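Local coordinates for SM80.1 Vicilin (Solanum melongena, PDB 5VF5), which is a copper-binding 7S vicilin of the bicupin family and probably serves as a storage protein of eggplant seeds, at residues F277-P282 / A323-T328; V10-K15 / Q307-N312; L257-S262 / I327-T332; T265-V270 / V318-A323; A243-M248 / R338-G343. One frame throughout, in Å; residues are numbered along the deposited sequence.

Contact 1: residues F277-P282 / A323-T328; sequences FEMACP and AGHPIT. With CU (copper (II) ion), chain D.
H325 reaches across to strand 277-281 and shares a copper(II) ion with C281. Its CB lies 4.1 Å from M279 SD in the methionine conformer modelled here. Farther out, H325 CD2 comes within 3.6 Å of A280 O, and at the tip NE2 binds the copper at 2.0 Å. With CG anti to the carbonyl carbon (chi1 -74°), the imidazole swings toward the neighbouring strand. The other ring nitrogen, ND1, donates to A323 O at 3.0 Å; this acceptor lies in the imidazole plane, although the N-H arrives from above the plane of the carbonyl. That bond fixes the rotation of the ring and leaves NE2 to face the metal. C281 SG sits at the ring edge, 3.7 Å from NE2, and is itself a copper ligand; H283 supplies a third.

Away from the metal the two chains run antiparallel. E278 and T328 exchange a pair of backbone hydrogen bonds, and A280 N donates to P326 O at 3.0 Å. On one side of the ladder M279 CB rests 3.9 Å from I327 CD1, while on the other E278 CB meets T328 CG2 at 4.0 Å. This is an antiparallel strand pair of a cupin barrel, carrying a Cys-His-His copper site at the barrel's edge, where strand 275-281 ends.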
# COMPACT_ATOMS: atom_id res chain seq x y z
N PHE A 277 -7.71 -13.86 9.72
CA PHE A 277 -7.97 -12.69 10.51
C PHE A 277 -9.27 -12.78 11.24
O PHE A 277 -10.23 -13.39 10.74
CB PHE A 277 -7.88 -11.41 9.69
CG PHE A 277 -9.00 -11.23 8.70
CD1 PHE A 277 -10.15 -10.54 9.09
CD2 PHE A 277 -8.91 -11.68 7.40
CE1 PHE A 277 -11.19 -10.33 8.19
CE2 PHE A 277 -9.95 -11.50 6.50
CZ PHE A 277 -11.10 -10.84 6.92
N GLU A 278 -9.38 -12.10 12.37
CA GLU A 278 -10.64 -11.91 13.08
C GLU A 278 -10.68 -10.46 13.53
O GLU A 278 -9.70 -9.97 14.09
CB GLU A 278 -10.78 -12.81 14.29
CG GLU A 278 -10.74 -14.28 13.95
CD GLU A 278 -11.21 -15.18 15.08
OE1 GLU A 278 -11.30 -14.70 16.25
OE2 GLU A 278 -11.51 -16.39 14.78
N MET A 279 -11.75 -9.77 13.25
CA MET A 279 -11.99 -8.39 13.58
C MET A 279 -13.31 -8.32 14.34
O MET A 279 -14.25 -9.09 14.06
CB MET A 279 -12.03 -7.53 12.30
CG MET A 279 -12.02 -6.03 12.53
SD MET A 279 -11.47 -5.03 11.12
CE MET A 279 -12.77 -5.44 9.98
N ALA A 280 -13.42 -7.36 15.26
CA ALA A 280 -14.65 -7.05 15.98
C ALA A 280 -15.24 -5.79 15.40
O ALA A 280 -14.59 -4.74 15.45
CB ALA A 280 -14.37 -6.87 17.46
N CYS A 281 -16.45 -5.86 14.83
CA CYS A 281 -17.06 -4.67 14.19
C CYS A 281 -18.41 -4.36 14.81
O CYS A 281 -19.29 -5.19 14.71
CB CYS A 281 -17.24 -4.87 12.69
SG CYS A 281 -18.00 -3.47 11.81
N PRO A 282 -18.62 -3.18 15.40
CA PRO A 282 -19.99 -2.92 15.90
C PRO A 282 -21.00 -2.47 14.86
O PRO A 282 -22.23 -2.53 15.13
CB PRO A 282 -19.79 -1.83 16.95
CG PRO A 282 -18.52 -1.17 16.57
CD PRO A 282 -17.65 -2.25 16.00
N ALA A 323 -10.43 2.44 11.93
CA ALA A 323 -9.92 2.85 13.19
C ALA A 323 -10.79 2.35 14.36
O ALA A 323 -12.02 2.20 14.24
CB ALA A 323 -9.81 4.36 13.27
N GLY A 324 -10.12 1.98 15.46
CA GLY A 324 -10.81 1.56 16.67
C GLY A 324 -11.23 0.12 16.68
O GLY A 324 -11.62 -0.39 17.72
N HIS A 325 -11.13 -0.56 15.55
CA HIS A 325 -11.62 -1.93 15.45
C HIS A 325 -10.57 -2.93 15.91
O HIS A 325 -9.50 -3.00 15.33
CB HIS A 325 -12.01 -2.25 14.02
CG HIS A 325 -13.30 -1.62 13.58
ND1 HIS A 325 -13.55 -0.27 13.71
CD2 HIS A 325 -14.37 -2.14 12.93
CE1 HIS A 325 -14.73 -0.00 13.20
NE2 HIS A 325 -15.25 -1.11 12.72
N PRO A 326 -10.89 -3.73 16.93
CA PRO A 326 -9.98 -4.79 17.36
C PRO A 326 -9.75 -5.79 16.23
O PRO A 326 -10.70 -6.20 15.53
CB PRO A 326 -10.71 -5.44 18.54
CG PRO A 326 -11.53 -4.31 19.11
CD PRO A 326 -12.02 -3.60 17.86
N ILE A 327 -8.50 -6.21 16.06
CA ILE A 327 -8.10 -7.12 14.99
C ILE A 327 -6.97 -8.01 15.46
O ILE A 327 -6.12 -7.59 16.23
CB ILE A 327 -7.68 -6.29 13.74
CG1 ILE A 327 -7.19 -7.13 12.58
CG2 ILE A 327 -6.58 -5.29 14.06
CD1 ILE A 327 -8.19 -7.42 11.57
N THR A 328 -6.93 -9.21 14.90
CA THR A 328 -5.81 -10.14 15.03
C THR A 328 -5.59 -10.83 13.71
O THR A 328 -6.54 -11.04 12.92
CB THR A 328 -6.02 -11.15 16.19
OG1 THR A 328 -4.86 -11.96 16.35
CG2 THR A 328 -7.19 -12.06 15.91
CU CU D . -17.20 -1.46 12.46

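Contact 2: residues V10-K15 / Q307-N312; sequences VPYLFK and QKVRGN
V10 and V309 make the main apolar contact, their CG1 methyls meeting at 3.6 Å. Each valine has CG1 anti to its own backbone N (chi1 173° in V10), which sends the two methyls into each other while the side chains lie at an angle. The same V309 methyl also approaches the ring of Y12, reaching its edge at CD2 from 4.2 Å away, so V309 CG1 is flanked by two residues of the 10-15 segment. More loosely, V10 CG2 lies 4.1 Å from R310 O, and L13 CD1 comes near N312 O.

Polar bonding supports these contacts from within and through solvent. The 10-15 segment is folded by a type I beta turn, closed by L13 N donating to V10 O at 3.1 Å; this brings V10, Y12 and L13 to bear on the strand together. At the far end a water molecule joins the segments: it accepts from K15 NZ at 2.8 Å and donates to N312 O at 2.7 Å. K15 NZ also forms a salt bridge with D317. The backbones of the two segments are paired with other strands, Y12 and F14 with V320 and V318, V309 and G311 with M279 and F277.

The chemistry is thus that of two sheets meeting by their side chains, with an oily centre of valine methyls and a tyrosine edge, and a hydrated, charged end at K15.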
# COMPACT_ATOMS: atom_id res chain seq x y z
N VAL A 10 -18.09 -9.53 3.19
CA VAL A 10 -17.27 -8.82 4.20
C VAL A 10 -16.75 -7.56 3.51
O VAL A 10 -15.83 -7.65 2.68
CB VAL A 10 -16.06 -9.67 4.66
CG1 VAL A 10 -15.10 -8.90 5.56
CG2 VAL A 10 -16.55 -10.93 5.35
N PRO A 11 -17.32 -6.39 3.86
CA PRO A 11 -17.08 -5.22 3.06
C PRO A 11 -15.65 -4.70 3.16
O PRO A 11 -15.25 -3.96 2.27
CB PRO A 11 -18.06 -4.18 3.63
CG PRO A 11 -18.34 -4.65 5.00
CD PRO A 11 -18.37 -6.14 4.87
N TYR A 12 -14.94 -5.09 4.20
CA TYR A 12 -13.58 -4.64 4.40
C TYR A 12 -12.55 -5.44 3.63
O TYR A 12 -11.38 -5.05 3.56
CB TYR A 12 -13.25 -4.73 5.88
CG TYR A 12 -14.20 -3.99 6.78
CD1 TYR A 12 -14.43 -2.65 6.62
CD2 TYR A 12 -14.91 -4.65 7.77
CE1 TYR A 12 -15.33 -1.96 7.43
CE2 TYR A 12 -15.79 -3.97 8.58
CZ TYR A 12 -15.97 -2.62 8.43
OH TYR A 12 -16.86 -1.94 9.23
N LEU A 13 -12.91 -6.59 3.08
CA LEU A 13 -12.02 -7.50 2.39
C LEU A 13 -12.10 -7.26 0.90
O LEU A 13 -13.21 -7.26 0.34
CB LEU A 13 -12.44 -8.93 2.70
CG LEU A 13 -11.71 -10.03 1.95
CD1 LEU A 13 -10.25 -10.04 2.34
CD2 LEU A 13 -12.33 -11.37 2.29
N PHE A 14 -10.95 -7.10 0.25
CA PHE A 14 -10.87 -6.86 -1.19
C PHE A 14 -9.90 -7.88 -1.73
O PHE A 14 -8.68 -7.75 -1.62
CB PHE A 14 -10.40 -5.45 -1.52
CG PHE A 14 -11.35 -4.37 -1.06
CD1 PHE A 14 -11.42 -3.98 0.24
CD2 PHE A 14 -12.22 -3.75 -1.97
CE1 PHE A 14 -12.33 -3.01 0.67
CE2 PHE A 14 -13.09 -2.76 -1.56
CZ PHE A 14 -13.17 -2.40 -0.23
N LYS A 15 -10.44 -8.95 -2.29
CA LYS A 15 -9.61 -9.99 -2.84
C LYS A 15 -8.76 -9.47 -4.03
O LYS A 15 -9.17 -8.55 -4.75
CB LYS A 15 -10.47 -11.17 -3.26
CG LYS A 15 -11.13 -11.87 -2.06
CD LYS A 15 -10.16 -12.64 -1.20
CE LYS A 15 -9.57 -13.77 -2.00
NZ LYS A 15 -8.58 -14.54 -1.21
N GLN A 307 -19.93 -7.73 15.64
CA GLN A 307 -19.96 -8.75 14.61
C GLN A 307 -18.60 -9.39 14.50
O GLN A 307 -17.59 -8.72 14.53
CB GLN A 307 -20.33 -8.14 13.27
CG GLN A 307 -20.61 -9.15 12.15
CD GLN A 307 -22.01 -9.75 12.21
OE1 GLN A 307 -22.64 -9.81 13.27
NE2 GLN A 307 -22.49 -10.19 11.06
N LYS A 308 -18.59 -10.70 14.36
CA LYS A 308 -17.38 -11.45 14.12
C LYS A 308 -17.04 -11.40 12.65
O LYS A 308 -17.65 -12.13 11.86
CB LYS A 308 -17.59 -12.91 14.55
CG LYS A 308 -17.96 -13.07 16.02
CD LYS A 308 -18.37 -14.50 16.35
CE LYS A 308 -18.23 -14.79 17.84
NZ LYS A 308 -19.13 -13.96 18.67
N VAL A 309 -16.11 -10.53 12.26
CA VAL A 309 -15.72 -10.33 10.89
C VAL A 309 -14.43 -11.11 10.64
O VAL A 309 -13.42 -10.84 11.23
CB VAL A 309 -15.56 -8.84 10.53
CG1 VAL A 309 -15.10 -8.65 9.11
CG2 VAL A 309 -16.86 -8.08 10.79
N ARG A 310 -14.50 -12.15 9.82
CA ARG A 310 -13.44 -13.11 9.69
C ARG A 310 -13.20 -13.50 8.26
O ARG A 310 -14.06 -13.39 7.40
CB ARG A 310 -13.71 -14.35 10.50
CG ARG A 310 -13.96 -14.04 11.96
CD ARG A 310 -14.29 -15.25 12.74
NE ARG A 310 -14.46 -14.93 14.15
CZ ARG A 310 -14.87 -15.82 15.04
NH1 ARG A 310 -15.15 -17.07 14.66
NH2 ARG A 310 -15.01 -15.48 16.31
N GLY A 311 -11.99 -13.96 8.03
CA GLY A 311 -11.60 -14.45 6.76
C GLY A 311 -10.19 -14.92 6.69
O GLY A 311 -9.47 -15.00 7.71
N ASN A 312 -9.79 -15.19 5.47
CA ASN A 312 -8.45 -15.58 5.14
C ASN A 312 -7.90 -14.62 4.13
O ASN A 312 -8.64 -14.08 3.29
CB ASN A 312 -8.46 -17.05 4.68
CG ASN A 312 -8.74 -17.98 5.88
OD1 ASN A 312 -9.90 -18.20 6.26
ND2 ASN A 312 -7.68 -18.36 6.59
O HOH W 1 -9.73 -15.44 1.23

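Contact 3: residues L257-S262 / I327-T332; sequences LPYYNS and ITFIAT. With ACT (acetate ion), chain C.
Y259 lays its aromatic ring alongside I327 while the phenol oxygen grips an acetate ion, an unusual pairing of a sheet contact with a bound anion. I327 CG2 stands over one face of the ring, 3.8 Å from its centroid and 20° off the normal, a CH-pi contact. Both groups owe the meeting to their first torsions: Y259 CG (chi1 70°) and I327 CG2 each sit between their own backbone N and carbonyl carbon, so the two side chains run alongside each other and the methyl comes to lie over the ring, offset toward its rim. At the end of the ring, Y259 OH donates to acetate OXT at 2.7 Å and also lies in the plane of the F329 ring, at its edge, 3.9 Å from CE1. N261 ND2 donates to the same acetate oxygen with a nearly straight bond of 3.0 Å (170°). K351 and R266 bind the acetate too, so this anion, probably taken from the crystallisation liquor, occupies a pocket rich in donors.

The backbones of Y259 and I327 form an antiparallel hydrogen-bonded pair: Y259 N donates to I327 O at 3.0 Å and I327 N to Y259 O at 2.9 Å. Next to it, P258 CG rests 4.1 Å from T328 CB; T328 OG1 is hydrogen-bonded to V256 O. Strand 327-331 lies between strands 254-261 and 275-281, while strand 318-321 packs its L319 and I321 against I327 from the facing sheet.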
# COMPACT_ATOMS: atom_id res chain seq x y z
N LEU A 257 -0.91 -10.33 18.54
CA LEU A 257 -1.92 -10.26 19.58
C LEU A 257 -3.02 -9.24 19.19
O LEU A 257 -2.72 -8.25 18.50
CB LEU A 257 -1.28 -9.87 20.91
CG LEU A 257 -0.44 -11.01 21.52
CD1 LEU A 257 0.26 -10.50 22.75
CD2 LEU A 257 -1.29 -12.20 21.91
N PRO A 258 -4.28 -9.49 19.61
CA PRO A 258 -5.31 -8.53 19.26
C PRO A 258 -4.93 -7.10 19.64
O PRO A 258 -4.37 -6.84 20.74
CB PRO A 258 -6.53 -9.05 20.03
CG PRO A 258 -6.28 -10.54 20.19
CD PRO A 258 -4.79 -10.60 20.42
N TYR A 259 -5.21 -6.17 18.73
CA TYR A 259 -4.92 -4.77 18.99
C TYR A 259 -5.90 -3.92 18.21
O TYR A 259 -6.70 -4.41 17.39
CB TYR A 259 -3.49 -4.44 18.53
CG TYR A 259 -3.34 -4.44 17.01
CD1 TYR A 259 -3.06 -5.63 16.31
CD2 TYR A 259 -3.51 -3.29 16.27
CE1 TYR A 259 -2.94 -5.64 14.92
CE2 TYR A 259 -3.41 -3.30 14.87
CZ TYR A 259 -3.13 -4.48 14.21
OH TYR A 259 -2.97 -4.50 12.83
N TYR A 260 -5.88 -2.62 18.46
CA TYR A 260 -6.57 -1.68 17.58
C TYR A 260 -5.73 -0.43 17.37
O TYR A 260 -4.85 -0.09 18.19
CB TYR A 260 -8.00 -1.32 18.09
CG TYR A 260 -8.04 -0.52 19.38
CD1 TYR A 260 -8.05 -1.13 20.64
CD2 TYR A 260 -8.03 0.85 19.36
CE1 TYR A 260 -8.08 -0.38 21.80
CE2 TYR A 260 -8.08 1.60 20.53
CZ TYR A 260 -8.09 0.97 21.76
OH TYR A 260 -8.11 1.66 22.94
N ASN A 261 -5.99 0.27 16.27
CA ASN A 261 -5.41 1.58 15.99
C ASN A 261 -6.34 2.66 16.52
O ASN A 261 -7.54 2.63 16.28
CB ASN A 261 -5.21 1.74 14.50
CG ASN A 261 -4.09 0.90 13.99
OD1 ASN A 261 -2.94 1.10 14.42
ND2 ASN A 261 -4.39 -0.05 13.10
N SER A 262 -5.79 3.63 17.22
CA SER A 262 -6.60 4.65 17.85
C SER A 262 -7.38 5.53 16.90
O SER A 262 -8.51 5.86 17.18
CB SER A 262 -5.73 5.49 18.80
OG SER A 262 -4.79 6.28 18.09
N ILE A 327 -8.50 -6.21 16.06
CA ILE A 327 -8.10 -7.12 14.99
C ILE A 327 -6.97 -8.01 15.46
O ILE A 327 -6.12 -7.59 16.23
CB ILE A 327 -7.68 -6.29 13.74
CG1 ILE A 327 -7.19 -7.13 12.58
CG2 ILE A 327 -6.58 -5.29 14.06
CD1 ILE A 327 -8.19 -7.42 11.57
N THR A 328 -6.93 -9.21 14.90
CA THR A 328 -5.81 -10.14 15.03
C THR A 328 -5.59 -10.83 13.71
O THR A 328 -6.54 -11.04 12.92
CB THR A 328 -6.02 -11.15 16.19
OG1 THR A 328 -4.86 -11.96 16.35
CG2 THR A 328 -7.19 -12.06 15.91
N PHE A 329 -4.36 -11.20 13.47
CA PHE A 329 -3.94 -12.01 12.32
C PHE A 329 -3.15 -13.20 12.85
O PHE A 329 -2.28 -13.04 13.69
CB PHE A 329 -3.03 -11.25 11.36
CG PHE A 329 -3.63 -10.01 10.77
CD1 PHE A 329 -3.50 -8.79 11.41
CD2 PHE A 329 -4.29 -10.05 9.55
CE1 PHE A 329 -4.03 -7.63 10.83
CE2 PHE A 329 -4.81 -8.92 8.97
CZ PHE A 329 -4.69 -7.70 9.61
N ILE A 330 -3.41 -14.37 12.27
CA ILE A 330 -2.79 -15.62 12.66
C ILE A 330 -2.17 -16.19 11.35
O ILE A 330 -2.88 -16.51 10.39
CB ILE A 330 -3.81 -16.64 13.20
CG1 ILE A 330 -4.47 -16.12 14.49
CG2 ILE A 330 -3.11 -17.95 13.48
CD1 ILE A 330 -5.74 -15.33 14.22
N ALA A 331 -0.85 -16.26 11.31
CA ALA A 331 -0.14 -16.85 10.20
C ALA A 331 -0.48 -18.30 10.06
O ALA A 331 -0.64 -19.04 11.05
CB ALA A 331 1.36 -16.65 10.36
N THR A 332 -0.70 -18.72 8.84
CA THR A 332 -1.10 -20.09 8.65
C THR A 332 0.06 -20.78 7.94
O THR A 332 0.29 -20.54 6.76
CB THR A 332 -2.56 -20.21 8.10
OG1 THR A 332 -2.80 -19.49 6.88
CG2 THR A 332 -3.64 -19.74 9.20
C ACT C . -1.52 -1.88 11.10
O ACT C . -0.80 -0.84 11.14
OXT ACT C . -2.48 -2.02 11.90
CH3 ACT C . -1.27 -3.01 10.13

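Contact 4: residues T265-V270 / V318-A323; sequences TRVVMV and VLVIPA. With ACT (acetate ion), chain C.
V268 and I321 meet on the inner side of a cupin beta-barrel wall, with V268 CG2 3.7 Å from I321 CD1. They project from two antiparallel strands, 265-270 and 318-321, whose side chains alternate between two faces. On the V268 face lie R266, L319 and I321. The opposite face carries V267, M269, V318 and V320, where V267 CG1 touches V318 CG1 at 3.7 Å and M269 CB approaches V318 CG2 at 4.0 Å. I321 CG1 is anti to the carbonyl carbon (chi1 -46°), which carries CD1 toward the valine methyl.

A regular ladder holds these side chains in place. R266 and I321 exchange two backbone hydrogen bonds, the shorter being I321 N to R266 O at 2.8 Å, and V268 and L319 exchange another two. Strand 337-344 flanks the pair on one edge, where V267 and M269 bond by their backbones to F342 and V340, and on the inner face L319 and I321 pack on I327 and F329 of the facing sheet.

Farther out, R266 turns away from the strand beside it, its chain bent at chi2 and chi3. Its guanidinium forms a salt bridge with E229 and is hydrogen-bonded through NH2 to S264 OG, two anchors that hold the guanidinium beside the acetate. There R266 NH1 donates to acetate O at 2.9 Å, with the anion near the guanidinium plane and an N-H...O angle of 149°.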
# COMPACT_ATOMS: atom_id res chain seq x y z
N THR A 265 -7.17 4.49 9.94
CA THR A 265 -7.67 3.37 9.15
C THR A 265 -6.50 2.82 8.33
O THR A 265 -5.68 3.59 7.80
CB THR A 265 -8.77 3.85 8.19
OG1 THR A 265 -9.89 4.28 8.94
CG2 THR A 265 -9.22 2.78 7.21
N ARG A 266 -6.40 1.49 8.26
CA ARG A 266 -5.30 0.83 7.57
C ARG A 266 -5.76 0.09 6.36
O ARG A 266 -6.78 -0.58 6.40
CB ARG A 266 -4.55 -0.10 8.53
CG ARG A 266 -4.01 0.63 9.78
CD ARG A 266 -2.61 1.22 9.47
NE ARG A 266 -2.39 2.51 10.01
CZ ARG A 266 -1.30 2.90 10.58
NH1 ARG A 266 -0.31 2.03 10.84
NH2 ARG A 266 -1.20 4.16 10.90
N VAL A 267 -5.03 0.25 5.26
CA VAL A 267 -5.28 -0.51 4.05
C VAL A 267 -4.12 -1.45 3.87
O VAL A 267 -3.01 -1.02 3.50
CB VAL A 267 -5.46 0.41 2.82
CG1 VAL A 267 -5.82 -0.42 1.62
CG2 VAL A 267 -6.54 1.47 3.04
N VAL A 268 -4.36 -2.71 4.23
CA VAL A 268 -3.32 -3.73 4.41
C VAL A 268 -3.25 -4.62 3.19
O VAL A 268 -4.28 -5.17 2.82
CB VAL A 268 -3.65 -4.58 5.66
CG1 VAL A 268 -2.69 -5.75 5.82
CG2 VAL A 268 -3.65 -3.65 6.88
N MET A 269 -2.11 -4.71 2.54
CA MET A 269 -1.96 -5.70 1.42
C MET A 269 -0.92 -6.72 1.69
O MET A 269 0.19 -6.49 2.21
CB MET A 269 -1.56 -5.12 0.07
CG MET A 269 -1.54 -6.18 -1.07
SD MET A 269 -1.15 -5.50 -2.67
CE MET A 269 0.55 -5.11 -2.42
N VAL A 270 -1.32 -7.94 1.40
CA VAL A 270 -0.49 -9.10 1.70
C VAL A 270 0.58 -9.22 0.63
O VAL A 270 0.28 -9.18 -0.56
CB VAL A 270 -1.29 -10.40 1.72
CG1 VAL A 270 -0.42 -11.57 2.10
CG2 VAL A 270 -2.46 -10.27 2.68
N VAL A 318 -6.33 -7.41 -0.07
CA VAL A 318 -6.40 -6.23 0.80
C VAL A 318 -7.44 -6.39 1.89
O VAL A 318 -8.55 -6.87 1.65
CB VAL A 318 -6.67 -4.98 -0.06
CG1 VAL A 318 -7.08 -3.78 0.77
CG2 VAL A 318 -5.45 -4.67 -0.91
N LEU A 319 -7.09 -5.96 3.10
CA LEU A 319 -8.05 -5.79 4.16
C LEU A 319 -8.01 -4.35 4.63
O LEU A 319 -6.93 -3.86 4.95
CB LEU A 319 -7.74 -6.69 5.35
CG LEU A 319 -8.76 -6.68 6.48
CD1 LEU A 319 -10.13 -7.21 6.08
CD2 LEU A 319 -8.23 -7.45 7.67
N VAL A 320 -9.16 -3.72 4.75
CA VAL A 320 -9.25 -2.40 5.35
C VAL A 320 -9.60 -2.62 6.84
O VAL A 320 -10.59 -3.27 7.16
CB VAL A 320 -10.31 -1.53 4.65
CG1 VAL A 320 -10.49 -0.23 5.40
CG2 VAL A 320 -9.93 -1.31 3.19
N ILE A 321 -8.79 -2.06 7.72
CA ILE A 321 -9.04 -2.11 9.15
C ILE A 321 -9.50 -0.71 9.56
O ILE A 321 -8.63 0.20 9.70
CB ILE A 321 -7.78 -2.48 9.97
CG1 ILE A 321 -7.01 -3.69 9.36
CG2 ILE A 321 -8.22 -2.72 11.43
CD1 ILE A 321 -5.67 -3.88 10.03
N PRO A 322 -10.80 -0.50 9.81
CA PRO A 322 -11.21 0.82 10.27
C PRO A 322 -10.59 1.15 11.65
O PRO A 322 -10.32 0.24 12.45
CB PRO A 322 -12.73 0.70 10.38
CG PRO A 322 -13.08 -0.47 9.56
CD PRO A 322 -11.94 -1.41 9.62
N ALA A 323 -10.43 2.44 11.93
CA ALA A 323 -9.92 2.85 13.19
C ALA A 323 -10.79 2.35 14.36
O ALA A 323 -12.02 2.20 14.24
CB ALA A 323 -9.81 4.36 13.27
C ACT C . -1.52 -1.88 11.10
O ACT C . -0.80 -0.84 11.14
OXT ACT C . -2.48 -2.02 11.90
CH3 ACT C . -1.27 -3.01 10.13

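Contact 5: residues A243-M248 / R338-G343; sequences AAVAFM and RVVGFG
A246 N donates to G341 O in one of the shortest bonds of this contact, 2.8 Å and nearly straight at 168°, with the donor in the carbonyl plane. G341 N returns a bond to A246 O, and the same exchange is repeated at A244 with G343 and at M248 with V339. Six hydrogen bonds therefore join strands 243-248 and 338-343 in a regular antiparallel ladder within the wall of the cupin barrel. At G343 N the approach differs, since this donor sits above the plane of the A244 carbonyl.

Side chains fall into two groups. V245, F247, V340 and F342 share one face, where V245 CG1 lies 4.1 Å from V340 CG1 and its CG2 is 4.0 Å from F342 CE1. V340 CG2 approaches F247 CD2 at 4.2 Å. These residues back onto the other cupin domain: V74 touches V245, F247 and F342, and Y123 meets the ring of F342, so this face helps join the two halves of the chain.

The A244, A246, M248 and V339 face turns to the barrel interior. G341 and G343 face A246 and A244 across the ladder, and R266 packs on the two alanines. At the other end V339 has CG1 anti to the carbonyl carbon (chi1 -55°), which places CG2 between the backbone N and that carbon and points it at M248 CB, 3.7 Å away.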
# COMPACT_ATOMS: atom_id res chain seq x y z
N ALA A 243 -0.37 10.33 6.02
CA ALA A 243 -0.29 8.89 5.79
C ALA A 243 0.89 8.26 6.52
O ALA A 243 1.90 8.92 6.76
CB ALA A 243 -0.26 8.58 4.31
N ALA A 244 0.78 6.98 6.80
CA ALA A 244 1.86 6.17 7.29
C ALA A 244 2.06 4.99 6.38
O ALA A 244 1.12 4.55 5.68
CB ALA A 244 1.58 5.69 8.68
N VAL A 245 3.24 4.40 6.46
CA VAL A 245 3.52 3.14 5.78
C VAL A 245 4.03 2.17 6.83
O VAL A 245 5.06 2.43 7.45
CB VAL A 245 4.53 3.25 4.62
CG1 VAL A 245 4.72 1.90 3.99
CG2 VAL A 245 4.11 4.33 3.66
N ALA A 246 3.32 1.07 7.02
CA ALA A 246 3.61 0.11 8.04
C ALA A 246 4.05 -1.19 7.35
O ALA A 246 3.50 -1.61 6.32
CB ALA A 246 2.42 -0.14 8.93
N PHE A 247 5.00 -1.85 7.97
CA PHE A 247 5.48 -3.15 7.56
C PHE A 247 5.31 -4.13 8.72
O PHE A 247 5.85 -3.89 9.80
CB PHE A 247 6.97 -3.05 7.20
CG PHE A 247 7.27 -2.03 6.13
CD1 PHE A 247 7.45 -0.70 6.44
CD2 PHE A 247 7.29 -2.43 4.80
CE1 PHE A 247 7.74 0.22 5.45
CE2 PHE A 247 7.61 -1.52 3.79
CZ PHE A 247 7.80 -0.18 4.12
N MET A 248 4.52 -5.18 8.51
CA MET A 248 4.30 -6.16 9.57
C MET A 248 4.67 -7.51 9.02
O MET A 248 4.21 -7.89 7.95
CB MET A 248 2.86 -6.14 10.10
CG MET A 248 2.62 -7.09 11.25
SD MET A 248 1.13 -6.69 12.16
CE MET A 248 -0.03 -7.33 10.98
N ARG A 338 3.61 -11.65 5.61
CA ARG A 338 4.11 -10.28 5.51
C ARG A 338 3.16 -9.37 4.76
O ARG A 338 2.63 -9.71 3.71
CB ARG A 338 5.44 -10.27 4.76
CG ARG A 338 6.23 -8.98 4.95
CD ARG A 338 7.60 -9.00 4.26
NE ARG A 338 8.40 -10.20 4.58
CZ ARG A 338 9.29 -10.30 5.58
NH1 ARG A 338 9.53 -9.29 6.43
NH2 ARG A 338 9.97 -11.45 5.73
N VAL A 339 2.93 -8.21 5.37
CA VAL A 339 1.99 -7.21 4.81
C VAL A 339 2.63 -5.84 4.78
O VAL A 339 3.53 -5.53 5.61
CB VAL A 339 0.64 -7.12 5.59
CG1 VAL A 339 0.00 -8.49 5.66
CG2 VAL A 339 0.83 -6.56 6.99
N VAL A 340 2.14 -5.00 3.89
CA VAL A 340 2.40 -3.58 3.90
C VAL A 340 1.07 -2.93 4.14
O VAL A 340 0.08 -3.28 3.50
CB VAL A 340 2.94 -3.08 2.56
CG1 VAL A 340 3.10 -1.56 2.56
CG2 VAL A 340 4.22 -3.78 2.28
N GLY A 341 1.03 -2.02 5.09
CA GLY A 341 -0.21 -1.29 5.40
C GLY A 341 -0.05 0.20 5.16
O GLY A 341 0.95 0.82 5.59
N PHE A 342 -0.95 0.80 4.45
CA PHE A 342 -1.04 2.23 4.38
C PHE A 342 -1.97 2.71 5.47
O PHE A 342 -3.11 2.25 5.57
CB PHE A 342 -1.56 2.68 3.02
CG PHE A 342 -0.60 2.46 1.90
CD1 PHE A 342 0.58 3.18 1.87
CD2 PHE A 342 -0.87 1.60 0.85
CE1 PHE A 342 1.50 3.04 0.85
CE2 PHE A 342 0.03 1.44 -0.19
CZ PHE A 342 1.22 2.15 -0.20
N GLY A 343 -1.52 3.68 6.23
CA GLY A 343 -2.34 4.31 7.26
C GLY A 343 -2.86 5.67 6.81
O GLY A 343 -2.09 6.50 6.32

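In the fold
All five contacts build the C-terminal cupin domain, with contact 2 also bringing in the N-terminal segment 10-15. Contacts 4 and 5, centres 9 Å apart, lie in one sheet, where strands 265-272 and 337-344 are neighbours; strand 13-14 extends it beyond 318-321. Contacts 1 and 3 belong to the facing sheet and share strand 327-331, with centres 8 Å apart, while contact 2 spans the two sheets. Along the chain contact 4 is nested inside the loop closed by contact 3, and contact 3 inside that of contact 5. These nested antiparallel pairings are those of the cupin jelly roll, whose facing sheets enclose the acetate between contacts 3 and 4, with copper at the contact 1 edge.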